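Local coordinates for surface glycan binding protein B (Bacteroides ovatus, PDB 6E57), which binds mixed-linkage beta-glucan, probably at the bacterial cell surface, and so serves cereal beta-glucan utilization by a human gut symbiont, at residues L51-D60 with E122-D133. Sequence-based numbering, arbitrary orientation.
Sequences LATFANISRD and EGLVVVNPLADD
Ala-55 to Ser-58 run parallel to Val-125 to Asn-128, with strand 53-58 at the edge of a mixed beta-sheet and strand 118-128 next to it, in a domain consistent with an immunoglobulin-like beta-sandwich, distant from the glycan pocket. Strand 118-128 is shared: its other edge pairs antiparallel with strand 103-113. Between Thr-53 and Ala-55 the register slips by one residue, a beta bulge at which Phe-54 lays its ring over the backbone of Gly-123. The glycine CA sits above the ring centre, 3.5 Å from the centroid, a CH-pi contact; the ring fills the place where a CB would stand, which suits glycine. Past the bulge, Val-126 N donates to Ala-55 O and Val-126 O accepts from Ile-57 N. On the inner face the branched Ile-57 and Val-127 lie alongside each other, pointing the same way; on the other face Asn-128 ND2 donates to Asn-56 OD1 (2.9 Å), the amide planes 41° apart.

Beyond the strands, Arg-59 can be followed outward. Its CB lies 3.3 Å from Asn-128 O; CG and CD pass Asp-133 OD2, CD at 3.2 Å, the chain having bent at chi2 (-95°) toward that carboxylate. Leu-130 lies across the outer part of the arginine, its CG 4.0 Å from Arg-59 CD. Arg-59 NE and CZ stay near Asp-133 OD2, at 3.6 and 3.7 Å. A long, flexible side chain suits this span, which closes in a salt bridge from Arg-59 NH1 to Asp-133 OD1 at 2.7 Å.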
loop_
_atom_site.group_PDB
_atom_site.type_symbol
_atom_site.label_atom_id
_atom_site.label_comp_id
_atom_site.label_asym_id
_atom_site.label_seq_id
_atom_site.Cartn_x
_atom_site.Cartn_y
_atom_site.Cartn_z
ATOM N N LEU A 51 -6.160 -6.102 -14.568
ATOM C CA LEU A 51 -6.093 -5.774 -15.997
ATOM C C LEU A 51 -4.634 -5.773 -16.474
ATOM O O LEU A 51 -3.718 -5.441 -15.719
ATOM C CB LEU A 51 -6.727 -4.402 -16.235
ATOM C CG LEU A 51 -8.231 -4.310 -15.987
ATOM C CD1 LEU A 51 -8.699 -2.862 -16.042
ATOM C CD2 LEU A 51 -8.999 -5.159 -16.989
ATOM N N ALA A 52 -4.446 -6.133 -17.747
ATOM C CA ALA A 52 -3.152 -6.098 -18.413
ATOM C C ALA A 52 -2.880 -4.678 -18.922
ATOM O O ALA A 52 -3.775 -3.832 -18.929
ATOM C CB ALA A 52 -3.130 -7.097 -19.544
ATOM N N THR A 53 -1.636 -4.447 -19.355
ATOM C CA THR A 53 -1.187 -3.162 -19.882
ATOM C C THR A 53 -1.151 -3.237 -21.414
ATOM O O THR A 53 -0.457 -4.082 -21.984
ATOM C CB THR A 53 0.173 -2.784 -19.281
ATOM O OG1 THR A 53 -0.001 -2.738 -17.865
ATOM C CG2 THR A 53 0.708 -1.459 -19.781
ATOM N N PHE A 54 -1.910 -2.346 -22.063
ATOM C CA PHE A 54 -2.006 -2.285 -23.516
ATOM C C PHE A 54 -0.928 -1.357 -24.082
ATOM O O PHE A 54 -0.416 -1.606 -25.169
ATOM C CB PHE A 54 -3.397 -1.820 -23.955
ATOM C CG PHE A 54 -4.517 -2.812 -23.749
ATOM C CD1 PHE A 54 -4.274 -4.106 -23.307
ATOM C CD2 PHE A 54 -5.826 -2.454 -24.035
ATOM C CE1 PHE A 54 -5.317 -5.005 -23.133
ATOM C CE2 PHE A 54 -6.865 -3.357 -23.866
ATOM C CZ PHE A 54 -6.609 -4.631 -23.415
ATOM N N ALA A 55 -0.600 -0.291 -23.343
ATOM C CA ALA A 55 0.355 0.718 -23.798
ATOM C C ALA A 55 1.169 1.253 -22.616
ATOM O O ALA A 55 0.648 1.426 -21.514
ATOM C CB ALA A 55 -0.376 1.832 -24.502
ATOM N N ASN A 56 2.449 1.525 -22.888
ATOM C CA ASN A 56 3.406 2.043 -21.922
ATOM C C ASN A 56 4.314 3.040 -22.650
ATOM O O ASN A 56 5.300 2.651 -23.272
ATOM C CB ASN A 56 4.193 0.908 -21.262
ATOM C CG ASN A 56 4.962 1.352 -20.037
ATOM O OD1 ASN A 56 5.677 2.348 -20.071
ATOM N ND2 ASN A 56 4.820 0.615 -18.948
ATOM N N ILE A 57 3.960 4.326 -22.567
ATOM C CA ILE A 57 4.560 5.373 -23.400
ATOM C C ILE A 57 4.891 6.583 -22.521
ATOM O O ILE A 57 4.519 6.625 -21.350
ATOM C CB ILE A 57 3.639 5.732 -24.589
ATOM C CG1 ILE A 57 2.211 6.094 -24.161
ATOM C CG2 ILE A 57 3.640 4.609 -25.614
ATOM C CD1 ILE A 57 1.968 7.576 -23.979
ATOM N N SER A 58 5.620 7.542 -23.104
ATOM C CA SER A 58 6.034 8.771 -22.426
ATOM C C SER A 58 4.990 9.873 -22.639
ATOM O O SER A 58 4.242 9.865 -23.611
ATOM C CB SER A 58 7.393 9.211 -22.894
ATOM O OG SER A 58 8.384 8.285 -22.483
ATOM N N ARG A 59 4.990 10.838 -21.716
ATOM C CA ARG A 59 4.005 11.925 -21.647
ATOM C C ARG A 59 4.059 12.784 -22.923
ATOM O O ARG A 59 3.046 13.368 -23.310
ATOM C CB ARG A 59 4.231 12.699 -20.338
ATOM C CG ARG A 59 4.044 14.209 -20.402
ATOM C CD ARG A 59 5.350 14.943 -20.644
ATOM N NE ARG A 59 5.120 16.341 -20.973
ATOM C CZ ARG A 59 6.019 17.312 -20.865
ATOM N NH1 ARG A 59 7.192 17.078 -20.302
ATOM N NH2 ARG A 59 5.738 18.520 -21.317
ATOM N N ASP A 60 5.231 12.848 -23.572
ATOM C CA ASP A 60 5.432 13.635 -24.803
ATOM C C ASP A 60 4.961 12.841 -26.031
ATOM O O ASP A 60 4.570 13.433 -27.031
ATOM C CB ASP A 60 6.888 14.092 -24.955
ATOM C CG ASP A 60 7.936 12.988 -24.913
ATOM O OD1 ASP A 60 7.570 11.825 -24.634
ATOM O OD2 ASP A 60 9.119 13.304 -25.149
ATOM N N GLU A 122 -10.456 -4.455 -22.673
ATOM C CA GLU A 122 -10.228 -3.510 -21.582
ATOM C C GLU A 122 -8.813 -3.719 -21.031
ATOM O O GLU A 122 -8.437 -4.833 -20.692
ATOM C CB GLU A 122 -11.278 -3.687 -20.483
ATOM C CG GLU A 122 -11.274 -2.566 -19.453
ATOM C CD GLU A 122 -12.112 -2.808 -18.208
ATOM O OE1 GLU A 122 -11.908 -2.082 -17.212
ATOM O OE2 GLU A 122 -12.963 -3.720 -18.228
ATOM N N GLY A 123 -8.039 -2.632 -20.945
ATOM C CA GLY A 123 -6.666 -2.676 -20.450
ATOM C C GLY A 123 -6.237 -1.355 -19.835
ATOM O O GLY A 123 -7.011 -0.398 -19.778
ATOM N N LEU A 124 -4.986 -1.317 -19.364
ATOM C CA LEU A 124 -4.393 -0.131 -18.774
ATOM C C LEU A 124 -3.481 0.544 -19.804
ATOM O O LEU A 124 -2.858 -0.131 -20.628
ATOM C CB LEU A 124 -3.604 -0.531 -17.523
ATOM C CG LEU A 124 -4.420 -1.133 -16.380
ATOM C CD1 LEU A 124 -3.508 -1.569 -15.243
ATOM C CD2 LEU A 124 -5.474 -0.155 -15.875
ATOM N N VAL A 125 -3.434 1.880 -19.749
ATOM C CA VAL A 125 -2.481 2.695 -20.496
ATOM C C VAL A 125 -1.627 3.457 -19.476
ATOM O O VAL A 125 -2.142 4.281 -18.719
ATOM C CB VAL A 125 -3.197 3.653 -21.470
ATOM C CG1 VAL A 125 -2.253 4.702 -22.038
ATOM C CG2 VAL A 125 -3.893 2.896 -22.591
ATOM N N VAL A 126 -0.326 3.156 -19.457
ATOM C CA VAL A 126 0.607 3.789 -18.541
ATOM C C VAL A 126 1.355 4.886 -19.308
ATOM O O VAL A 126 1.956 4.627 -20.352
ATOM C CB VAL A 126 1.566 2.760 -17.911
ATOM C CG1 VAL A 126 2.526 3.404 -16.919
ATOM C CG2 VAL A 126 0.802 1.623 -17.248
ATOM N N VAL A 127 1.290 6.109 -18.772
ATOM C CA VAL A 127 1.924 7.288 -19.352
ATOM C C VAL A 127 2.941 7.826 -18.336
ATOM O O VAL A 127 2.561 8.364 -17.295
ATOM C CB VAL A 127 0.872 8.347 -19.737
ATOM C CG1 VAL A 127 1.494 9.518 -20.480
ATOM C CG2 VAL A 127 -0.261 7.738 -20.551
ATOM N N ASN A 128 4.231 7.659 -18.649
ATOM C CA ASN A 128 5.329 8.000 -17.742
ATOM C C ASN A 128 5.699 9.471 -17.908
ATOM O O ASN A 128 5.683 9.998 -19.019
ATOM C CB ASN A 128 6.559 7.124 -17.986
ATOM C CG ASN A 128 6.243 5.647 -17.915
ATOM O OD1 ASN A 128 5.820 5.147 -16.874
ATOM N ND2 ASN A 128 6.441 4.944 -19.016
ATOM N N PRO A 129 6.066 10.175 -16.815
ATOM C CA PRO A 129 6.509 11.566 -16.913
ATOM C C PRO A 129 7.953 11.652 -17.430
ATOM O O PRO A 129 8.654 10.644 -17.460
ATOM C CB PRO A 129 6.399 12.057 -15.463
ATOM C CG PRO A 129 6.675 10.818 -14.632
ATOM C CD PRO A 129 6.095 9.670 -15.434
ATOM N N LEU A 130 8.373 12.853 -17.839
ATOM C CA LEU A 130 9.777 13.123 -18.124
ATOM C C LEU A 130 10.513 13.374 -16.802
ATOM O O LEU A 130 9.895 13.666 -15.774
ATOM C CB LEU A 130 9.884 14.324 -19.067
ATOM C CG LEU A 130 9.244 14.132 -20.444
ATOM C CD1 LEU A 130 9.558 15.307 -21.360
ATOM C CD2 LEU A 130 9.696 12.826 -21.082
ATOM N N ALA A 131 11.845 13.252 -16.846
ATOM C CA ALA A 131 12.697 13.351 -15.663
ATOM C C ALA A 131 12.462 14.684 -14.937
ATOM O O ALA A 131 12.375 14.713 -13.705
ATOM C CB ALA A 131 14.142 13.190 -16.067
ATOM N N ASP A 132 12.342 15.769 -15.712
ATOM C CA ASP A 132 12.293 17.140 -15.194
ATOM C C ASP A 132 10.854 17.560 -14.853
ATOM O O ASP A 132 10.657 18.607 -14.246
ATOM C CB ASP A 132 12.923 18.122 -16.191
ATOM C CG ASP A 132 14.446 18.123 -16.217
ATOM O OD1 ASP A 132 15.061 17.465 -15.347
ATOM O OD2 ASP A 132 15.013 18.794 -17.108
ATOM N N ASP A 133 9.857 16.755 -15.239
ATOM C CA ASP A 133 8.443 17.067 -14.980
ATOM C C ASP A 133 8.161 17.031 -13.482
ATOM O O ASP A 133 8.687 16.176 -12.775
ATOM C CB ASP A 133 7.495 16.064 -15.644
ATOM C CG ASP A 133 7.311 16.236 -17.140
ATOM O OD1 ASP A 133 7.971 17.119 -17.718
ATOM O OD2 ASP A 133 6.501 15.479 -17.715
#